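Local coordinates for DNA-(apurinic or apyrimidinic site) endonuclease 2 (Xenopus laevis, PDB 6WCD), which cleaves DNA as a metal-dependent 3'-5' exonuclease and weak AP endonuclease, acting in base excision repair and in processing of single-strand breaks, at residues P78-F89 with D114-R125; S46-F56 with V68-P78. All coordinates share one frame; numbering follows the deposited sequence.

Contact 1. Residues P78-F89 with D114-R125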
# COMPACT_ATOMS: atom_id res chain seq x y z
N PRO A 78 -7.95 -6.44 -12.04
CA PRO A 78 -6.75 -5.96 -12.70
C PRO A 78 -6.35 -6.78 -13.91
O PRO A 78 -6.56 -8.00 -13.98
CB PRO A 78 -5.68 -6.05 -11.59
CG PRO A 78 -6.16 -7.11 -10.70
CD PRO A 78 -7.65 -7.00 -10.70
N GLN A 79 -5.73 -6.09 -14.86
CA GLN A 79 -5.18 -6.77 -16.02
C GLN A 79 -3.90 -7.51 -15.69
O GLN A 79 -3.55 -8.47 -16.39
CB GLN A 79 -4.93 -5.75 -17.15
CG GLN A 79 -6.20 -5.31 -17.92
CD GLN A 79 -7.16 -4.39 -17.17
OE1 GLN A 79 -6.81 -3.75 -16.19
NE2 GLN A 79 -8.39 -4.30 -17.68
N ALA A 80 -3.20 -7.10 -14.64
CA ALA A 80 -1.95 -7.71 -14.25
C ALA A 80 -1.77 -7.52 -12.76
O ALA A 80 -2.31 -6.60 -12.15
CB ALA A 80 -0.76 -7.09 -15.00
N ALA A 81 -0.97 -8.39 -12.16
CA ALA A 81 -0.71 -8.32 -10.73
C ALA A 81 0.58 -9.06 -10.42
O ALA A 81 0.88 -10.08 -11.04
CB ALA A 81 -1.85 -8.91 -9.89
N GLU A 82 1.34 -8.54 -9.47
CA GLU A 82 2.65 -9.08 -9.16
C GLU A 82 3.02 -8.84 -7.72
O GLU A 82 2.76 -7.75 -7.20
CB GLU A 82 3.68 -8.44 -10.10
CG GLU A 82 5.05 -9.05 -10.06
CD GLU A 82 6.03 -8.44 -11.10
OE1 GLU A 82 5.59 -7.74 -12.02
OE2 GLU A 82 7.23 -8.71 -10.98
N GLU A 83 3.69 -9.80 -7.06
CA GLU A 83 4.19 -9.66 -5.72
C GLU A 83 5.57 -9.00 -5.75
O GLU A 83 6.41 -9.31 -6.62
CB GLU A 83 4.37 -11.05 -5.09
CG GLU A 83 3.36 -11.62 -4.24
CD GLU A 83 4.00 -12.83 -3.52
OE1 GLU A 83 4.47 -12.67 -2.37
OE2 GLU A 83 4.10 -13.90 -4.16
N GLY A 84 5.85 -8.17 -4.76
CA GLY A 84 7.19 -7.68 -4.54
C GLY A 84 7.49 -6.49 -5.42
O GLY A 84 6.72 -6.11 -6.29
N LEU A 85 8.65 -5.91 -5.19
CA LEU A 85 9.15 -4.76 -5.95
C LEU A 85 10.23 -5.08 -6.95
O LEU A 85 10.51 -4.23 -7.82
CB LEU A 85 9.70 -3.69 -5.00
CG LEU A 85 8.69 -3.10 -4.04
CD1 LEU A 85 9.37 -2.26 -3.00
CD2 LEU A 85 7.63 -2.31 -4.75
N SER A 86 10.86 -6.25 -6.88
CA SER A 86 12.03 -6.53 -7.68
C SER A 86 11.83 -7.56 -8.78
O SER A 86 12.72 -7.69 -9.63
CB SER A 86 13.18 -7.03 -6.81
OG SER A 86 12.98 -8.37 -6.44
N GLY A 87 10.75 -8.32 -8.77
CA GLY A 87 10.61 -9.34 -9.81
C GLY A 87 11.05 -10.73 -9.43
O GLY A 87 10.73 -11.69 -10.15
N VAL A 88 11.77 -10.91 -8.32
CA VAL A 88 12.33 -12.22 -8.03
C VAL A 88 11.24 -13.25 -7.69
O VAL A 88 11.45 -14.45 -7.89
CB VAL A 88 13.40 -12.11 -6.92
CG1 VAL A 88 14.55 -11.21 -7.39
CG2 VAL A 88 12.80 -11.59 -5.65
N PHE A 89 10.09 -12.84 -7.19
CA PHE A 89 9.02 -13.78 -6.89
C PHE A 89 7.89 -13.70 -7.92
O PHE A 89 6.72 -13.86 -7.59
CB PHE A 89 8.48 -13.56 -5.48
CG PHE A 89 9.49 -13.85 -4.41
CD1 PHE A 89 9.88 -15.14 -4.15
CD2 PHE A 89 10.05 -12.82 -3.68
CE1 PHE A 89 10.82 -15.42 -3.17
CE2 PHE A 89 10.99 -13.09 -2.71
CZ PHE A 89 11.38 -14.39 -2.45
N ASP A 114 12.26 -8.59 -0.88
CA ASP A 114 10.96 -9.01 -1.36
C ASP A 114 10.34 -10.20 -0.63
O ASP A 114 9.15 -10.47 -0.83
CB ASP A 114 11.04 -9.33 -2.86
CG ASP A 114 10.65 -8.16 -3.71
OD1 ASP A 114 10.22 -7.11 -3.17
OD2 ASP A 114 10.73 -8.33 -4.95
N GLN A 115 11.06 -10.83 0.30
CA GLN A 115 10.55 -12.06 0.89
C GLN A 115 9.72 -11.86 2.16
O GLN A 115 9.39 -12.85 2.82
CB GLN A 115 11.72 -13.01 1.21
CG GLN A 115 12.59 -12.53 2.31
CD GLN A 115 13.75 -13.47 2.63
OE1 GLN A 115 13.94 -14.50 1.97
NE2 GLN A 115 14.55 -13.09 3.62
N GLU A 116 9.44 -10.64 2.56
CA GLU A 116 8.71 -10.40 3.80
C GLU A 116 7.26 -9.98 3.58
O GLU A 116 6.59 -9.53 4.51
CB GLU A 116 9.43 -9.35 4.65
CG GLU A 116 10.80 -9.80 5.11
CD GLU A 116 11.49 -8.87 6.11
OE1 GLU A 116 10.91 -7.83 6.57
OE2 GLU A 116 12.68 -9.19 6.44
N GLY A 117 6.74 -10.18 2.38
CA GLY A 117 5.33 -9.88 2.15
C GLY A 117 4.98 -8.42 2.27
O GLY A 117 3.96 -8.07 2.86
N ARG A 118 5.83 -7.54 1.75
CA ARG A 118 5.65 -6.12 1.96
C ARG A 118 5.17 -5.32 0.77
O ARG A 118 5.00 -4.10 0.88
CB ARG A 118 6.99 -5.52 2.42
CG ARG A 118 7.42 -6.05 3.79
CD ARG A 118 8.71 -5.38 4.29
NE ARG A 118 9.01 -5.90 5.60
CZ ARG A 118 8.39 -5.57 6.72
NH1 ARG A 118 8.67 -6.18 7.85
NH2 ARG A 118 7.53 -4.58 6.71
N ALA A 119 4.97 -5.92 -0.38
CA ALA A 119 4.49 -5.18 -1.54
C ALA A 119 3.68 -6.07 -2.47
O ALA A 119 4.04 -7.22 -2.73
CB ALA A 119 5.64 -4.59 -2.32
N VAL A 120 2.59 -5.53 -2.99
CA VAL A 120 1.83 -6.18 -4.04
C VAL A 120 1.41 -5.08 -5.01
O VAL A 120 1.07 -3.95 -4.60
CB VAL A 120 0.65 -7.02 -3.49
CG1 VAL A 120 -0.37 -6.20 -2.85
CG2 VAL A 120 0.06 -7.92 -4.59
N LEU A 121 1.52 -5.38 -6.28
CA LEU A 121 1.21 -4.45 -7.37
C LEU A 121 0.05 -4.98 -8.18
O LEU A 121 0.02 -6.16 -8.56
CB LEU A 121 2.39 -4.25 -8.32
CG LEU A 121 3.53 -3.42 -7.72
CD1 LEU A 121 4.27 -4.11 -6.63
CD2 LEU A 121 4.47 -2.99 -8.86
N THR A 122 -0.93 -4.10 -8.46
CA THR A 122 -2.04 -4.45 -9.34
C THR A 122 -2.13 -3.36 -10.41
O THR A 122 -1.86 -2.19 -10.13
CB THR A 122 -3.37 -4.61 -8.58
OG1 THR A 122 -3.68 -3.47 -7.80
CG2 THR A 122 -3.39 -5.83 -7.64
N GLN A 123 -2.45 -3.77 -11.64
CA GLN A 123 -2.50 -2.82 -12.74
C GLN A 123 -3.89 -2.86 -13.34
O GLN A 123 -4.41 -3.92 -13.66
CB GLN A 123 -1.43 -3.18 -13.77
CG GLN A 123 -1.22 -2.19 -14.84
CD GLN A 123 0.05 -2.52 -15.60
OE1 GLN A 123 0.03 -3.35 -16.51
NE2 GLN A 123 1.17 -1.92 -15.20
N HIS A 124 -4.48 -1.66 -13.50
CA HIS A 124 -5.88 -1.46 -13.81
C HIS A 124 -5.97 -0.55 -15.02
O HIS A 124 -5.35 0.51 -15.05
CB HIS A 124 -6.59 -0.79 -12.62
CG HIS A 124 -6.38 -1.50 -11.31
ND1 HIS A 124 -7.26 -2.43 -10.82
CD2 HIS A 124 -5.34 -1.46 -10.44
CE1 HIS A 124 -6.76 -2.93 -9.69
NE2 HIS A 124 -5.62 -2.36 -9.43
N ARG A 125 -6.82 -0.87 -15.97
CA ARG A 125 -7.08 0.11 -17.02
C ARG A 125 -8.14 1.09 -16.53
O ARG A 125 -9.09 0.70 -15.83
CB ARG A 125 -7.55 -0.58 -18.28
CG ARG A 125 -6.46 -1.43 -18.94
CD ARG A 125 -5.30 -0.57 -19.53
NE ARG A 125 -5.52 -0.27 -20.95
CZ ARG A 125 -4.75 0.53 -21.71
NH1 ARG A 125 -5.05 0.70 -22.99
NH2 ARG A 125 -3.71 1.16 -21.20
O HOH W 1 9.27 -10.03 -6.53
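The carboxylate of Asp114 turns into the loop that follows strand 80-83 and meets it with both oxygens. Asp114 OD1 accepts from Leu85 N at 2.8 Å, on its syn side and nearly straight (174°). Asp114 OD2 receives two donors from Ser86, the backbone N on the syn side and, from above the carboxylate plane, Ser86 OG at 2.7 Å. A chi1 of 76° places this hydroxyl between the backbone N and the carbonyl carbon. A water adds a further bond to Asp114 OD2 and also reaches Glu83 O and Phe89 N. At Gly84 a beta carbon would collide with OD2, and the positive phi also suits glycine. The Phe89 ring, poorly ordered, slides past Asp114 in the opposite direction, with Asp114 CB in plane at its edge, 3.7 Å from Phe89 CD2. Leu85 CG rests on Ala119 CB at 3.8 Å.

Beyond this loop, strands 80-83 and 119-125 pair antiparallel. Ala81 and Thr122 point to the same face; Glu82 and Leu121 share the other, where the Glu82 carboxylate leads off to Tyr99, Val96 and Gly97. At the far end Gln79 and Ala80 both face Gln123 in a classic beta bulge. The Gln79 side chain is bent at chi2 (72°), and Arg125 N donates to Gln79 OE1 at 2.9 Å, from above the amide's carbonyl plane, while the side chains cross at about a right angle. Pro78 CB lies over one face of the His124 ring, 4.2 Å from its centroid, in a CH-pi contact.

Strand end and loop fall in what is inferred to be a Claspin-like CKB motif. Two backbone N-H groups, a hydroxyl and a water donate to Asp114, which would stabilise its buried carboxylate in ionised form, and these bonds probably help set the loop's course.

Contact 2. Residues S46-F56 with V68-P78. With BU1 (1,4-butanediol), chain D; EDO (1,2-ethanediol), chain E.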
# COMPACT_ATOMS: atom_id res chain seq x y z
N SER A 46 -9.80 -15.14 5.32
CA SER A 46 -9.14 -13.85 5.24
C SER A 46 -8.69 -13.55 3.83
O SER A 46 -8.42 -12.38 3.54
CB SER A 46 -7.96 -13.84 6.20
OG SER A 46 -8.38 -13.90 7.55
N ALA A 47 -8.58 -14.53 2.98
CA ALA A 47 -8.05 -14.33 1.63
C ALA A 47 -9.13 -14.23 0.58
O ALA A 47 -8.97 -13.45 -0.37
CB ALA A 47 -7.09 -15.46 1.28
N ILE A 48 -10.21 -14.98 0.69
CA ILE A 48 -11.24 -15.07 -0.33
C ILE A 48 -12.52 -14.51 0.27
O ILE A 48 -13.08 -15.07 1.23
CB ILE A 48 -11.40 -16.50 -0.84
CG1 ILE A 48 -10.10 -16.86 -1.58
CG2 ILE A 48 -12.55 -16.58 -1.86
CD1 ILE A 48 -10.03 -18.26 -2.07
N VAL A 49 -12.97 -13.36 -0.25
CA VAL A 49 -14.15 -12.70 0.26
C VAL A 49 -15.15 -12.53 -0.87
O VAL A 49 -14.79 -12.03 -1.95
CB VAL A 49 -13.76 -11.31 0.85
CG1 VAL A 49 -14.97 -10.65 1.39
CG2 VAL A 49 -12.72 -11.48 1.94
N GLU A 50 -16.39 -12.88 -0.60
CA GLU A 50 -17.47 -12.74 -1.58
C GLU A 50 -17.55 -11.30 -2.08
O GLU A 50 -17.59 -10.36 -1.27
CB GLU A 50 -18.80 -13.14 -0.96
CG GLU A 50 -19.94 -13.10 -1.96
CD GLU A 50 -21.29 -13.31 -1.30
OE1 GLU A 50 -21.33 -13.88 -0.19
OE2 GLU A 50 -22.31 -12.87 -1.88
N GLY A 51 -17.61 -11.13 -3.40
CA GLY A 51 -17.66 -9.81 -3.99
C GLY A 51 -16.32 -9.18 -4.33
O GLY A 51 -16.29 -8.06 -4.87
N TYR A 52 -15.21 -9.83 -4.03
CA TYR A 52 -13.91 -9.29 -4.31
C TYR A 52 -13.02 -10.34 -4.92
O TYR A 52 -13.21 -11.55 -4.69
CB TYR A 52 -13.19 -8.80 -3.05
CG TYR A 52 -13.95 -7.72 -2.30
CD1 TYR A 52 -14.94 -8.08 -1.41
CD2 TYR A 52 -13.72 -6.37 -2.54
CE1 TYR A 52 -15.69 -7.11 -0.71
CE2 TYR A 52 -14.49 -5.38 -1.85
CZ TYR A 52 -15.45 -5.78 -0.96
OH TYR A 52 -16.21 -4.78 -0.34
N ASN A 53 -12.05 -9.89 -5.72
CA ASN A 53 -10.94 -10.72 -6.15
C ASN A 53 -9.69 -10.12 -5.52
O ASN A 53 -9.51 -8.89 -5.54
CB ASN A 53 -10.82 -10.86 -7.67
CG ASN A 53 -10.84 -9.57 -8.47
OD1 ASN A 53 -9.78 -9.11 -8.95
ND2 ASN A 53 -12.00 -8.99 -8.64
N SER A 54 -8.87 -10.95 -4.90
CA SER A 54 -7.79 -10.43 -4.08
C SER A 54 -6.43 -10.99 -4.45
O SER A 54 -6.31 -12.07 -5.01
CB SER A 54 -8.05 -10.70 -2.61
OG SER A 54 -7.99 -12.12 -2.31
N TYR A 55 -5.42 -10.21 -4.06
CA TYR A 55 -4.01 -10.39 -4.44
C TYR A 55 -3.17 -10.14 -3.20
O TYR A 55 -3.12 -9.03 -2.70
CB TYR A 55 -3.63 -9.43 -5.59
CG TYR A 55 -4.62 -9.57 -6.72
CD1 TYR A 55 -4.42 -10.53 -7.73
CD2 TYR A 55 -5.83 -8.87 -6.70
CE1 TYR A 55 -5.39 -10.78 -8.69
CE2 TYR A 55 -6.81 -9.12 -7.65
CZ TYR A 55 -6.57 -10.08 -8.64
OH TYR A 55 -7.52 -10.38 -9.59
N PHE A 56 -2.51 -11.18 -2.73
CA PHE A 56 -1.75 -11.14 -1.48
C PHE A 56 -0.27 -11.28 -1.79
O PHE A 56 0.12 -12.02 -2.71
CB PHE A 56 -2.12 -12.29 -0.53
CG PHE A 56 -3.33 -12.04 0.32
CD1 PHE A 56 -4.56 -11.86 -0.21
CD2 PHE A 56 -3.20 -12.04 1.69
CE1 PHE A 56 -5.68 -11.62 0.61
CE2 PHE A 56 -4.27 -11.82 2.50
CZ PHE A 56 -5.54 -11.65 1.96
N VAL A 68 0.72 -8.10 2.84
CA VAL A 68 -0.11 -7.06 2.23
C VAL A 68 -1.10 -7.75 1.30
O VAL A 68 -0.88 -8.86 0.81
CB VAL A 68 0.68 -6.02 1.44
CG1 VAL A 68 1.57 -5.20 2.38
CG2 VAL A 68 1.48 -6.63 0.32
N ALA A 69 -2.26 -7.09 1.09
CA ALA A 69 -3.31 -7.64 0.25
C ALA A 69 -4.03 -6.49 -0.41
O ALA A 69 -4.33 -5.48 0.20
CB ALA A 69 -4.31 -8.48 1.03
N THR A 70 -4.38 -6.68 -1.69
CA THR A 70 -5.25 -5.77 -2.43
C THR A 70 -6.50 -6.50 -2.84
O THR A 70 -6.42 -7.57 -3.48
CB THR A 70 -4.51 -5.21 -3.63
OG1 THR A 70 -3.42 -4.42 -3.15
CG2 THR A 70 -5.40 -4.35 -4.50
N PHE A 71 -7.63 -5.96 -2.42
CA PHE A 71 -8.95 -6.49 -2.72
C PHE A 71 -9.61 -5.59 -3.75
O PHE A 71 -9.71 -4.39 -3.56
CB PHE A 71 -9.82 -6.54 -1.46
CG PHE A 71 -9.44 -7.60 -0.49
CD1 PHE A 71 -8.45 -7.38 0.44
CD2 PHE A 71 -10.10 -8.79 -0.52
CE1 PHE A 71 -8.11 -8.46 1.38
CE2 PHE A 71 -9.79 -9.81 0.35
CZ PHE A 71 -8.81 -9.63 1.27
N CYS A 72 -10.10 -6.20 -4.82
CA CYS A 72 -10.73 -5.48 -5.91
C CYS A 72 -12.18 -5.92 -6.09
O CYS A 72 -12.48 -7.11 -6.07
CB CYS A 72 -9.97 -5.75 -7.22
SG CYS A 72 -8.28 -5.27 -7.16
N LYS A 73 -13.11 -4.97 -6.29
CA LYS A 73 -14.43 -5.33 -6.74
C LYS A 73 -14.38 -5.79 -8.21
O LYS A 73 -13.38 -5.63 -8.90
CB LYS A 73 -15.38 -4.15 -6.56
CG LYS A 73 -15.64 -3.80 -5.11
CD LYS A 73 -16.76 -2.80 -4.91
CE LYS A 73 -17.13 -2.71 -3.43
NZ LYS A 73 -18.02 -1.53 -3.15
N SER A 74 -15.48 -6.39 -8.67
CA SER A 74 -15.57 -6.83 -10.07
C SER A 74 -15.29 -5.70 -11.03
O SER A 74 -14.73 -5.94 -12.12
CB SER A 74 -16.96 -7.44 -10.34
OG SER A 74 -17.99 -6.48 -10.19
N SER A 75 -15.63 -4.46 -10.65
CA SER A 75 -15.42 -3.26 -11.47
C SER A 75 -13.95 -2.98 -11.75
O SER A 75 -13.63 -2.31 -12.77
CB SER A 75 -15.99 -2.04 -10.73
OG SER A 75 -15.32 -1.80 -9.51
N THR A 76 -13.04 -3.46 -10.91
CA THR A 76 -11.64 -3.10 -10.99
C THR A 76 -10.72 -4.29 -11.14
O THR A 76 -9.54 -4.17 -10.84
CB THR A 76 -11.19 -2.31 -9.77
OG1 THR A 76 -11.58 -3.02 -8.59
CG2 THR A 76 -11.82 -1.00 -9.78
N THR A 77 -11.24 -5.44 -11.57
CA THR A 77 -10.38 -6.60 -11.75
C THR A 77 -9.16 -6.19 -12.54
O THR A 77 -9.30 -5.68 -13.65
CB THR A 77 -11.16 -7.69 -12.47
OG1 THR A 77 -12.35 -8.03 -11.71
CG2 THR A 77 -10.34 -8.96 -12.62
N PRO A 78 -7.95 -6.44 -12.04
CA PRO A 78 -6.75 -5.96 -12.70
C PRO A 78 -6.35 -6.78 -13.91
O PRO A 78 -6.56 -8.00 -13.98
CB PRO A 78 -5.68 -6.05 -11.59
CG PRO A 78 -6.16 -7.11 -10.70
CD PRO A 78 -7.65 -7.00 -10.70
C1 BU1 D . -18.02 1.08 -11.09
C2 BU1 D . -16.85 1.25 -10.11
C3 BU1 D . -16.67 2.71 -9.68
C4 BU1 D . -15.74 3.41 -10.65
O5 BU1 D . -17.56 1.11 -12.42
O6 BU1 D . -15.79 4.82 -10.58
C1 EDO E . -21.83 -8.80 -2.48
O1 EDO E . -22.48 -9.56 -1.46
C2 EDO E . -21.36 -9.73 -3.59
O2 EDO E . -21.12 -8.98 -4.79
O HOH W 2 -17.74 -7.02 -6.91
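Backbone hydrogen bonds join Tyr55 to Thr70 and Asn53 to Cys72 in both directions, building the antiparallel hairpin of strands 53-56 and 68-72.

Among the side-chain polar contacts, Tyr55 OH donates to Asn53 OD1 at 2.7 Å, and this oxygen lies in the plane of the phenol ring, at its edge. The Asn53 amide is swung across by a chi1 of 51°, and its ND2 makes a weak bond to Thr77 OG1. Ser54 OG is bonded to Thr322 OG1; its approach to Ala47 O is unusually short, and a bond there is doubtful. A water bridges Gly51 O and Ser74 N.

Aromatic and apolar contacts divide between the two faces. On one, Ala69 CB sits over the centre of the Phe56 ring, 3.4 Å from its centroid, while Ser54 CB lies over a face of Phe71, offset toward the rim. The rings of Phe56 and Phe71 meet obliquely, with planes at 77°; Val49 CG2 comes to Phe71 CE2 at 3.7 Å, and Tyr52 CB touches the Phe71 edge. On the other face Pro78 CG approaches Tyr55 CZ to 3.6 Å, and Cys72 SG stands obliquely beside the same ring. A leucine in place of Tyr55 would probably leave Asn53 OD1 without its hydroxyl donor, set the amide freer to turn and open a gap against Pro78.

Strand 53-57 is the outermost strand of the six-stranded sheet, with Ser54 further bonded through its backbone to Thr322, and strand 68-72 continues the sheet by backbone bonds to strand 29-33. Leu22 of helix 18-25 packs on Phe71 and Tyr52, whereas Thr70 and Cys72 face strand 119-127 of the second sheet.

Overall arrangement
Both contacts are largely buried antiparallel strand pairings, but they belong to different sheets of this endonuclease/exonuclease/phosphatase domain: contact 2 to the six-stranded one, contact 1 to the other, mixed sheet. Pro78 is common to both, since the chain passes from strand 68-72 through a loop with a short 3-10 turn to strand 80-83, the next strand. The sheets then pack face to face, Val120 against Thr70 and Ala119 against Val68, and His124 ND1 probably bonds to Thr76 O. Contact 1 centres on a buried carboxylate held by loop donors, contact 2 on aromatic rings, of which Tyr52 and Phe71 pack on helix 18-25. Contact 1 lies nearer the chain centre; the solvent-exposed residues of contact 2 lie in its turns.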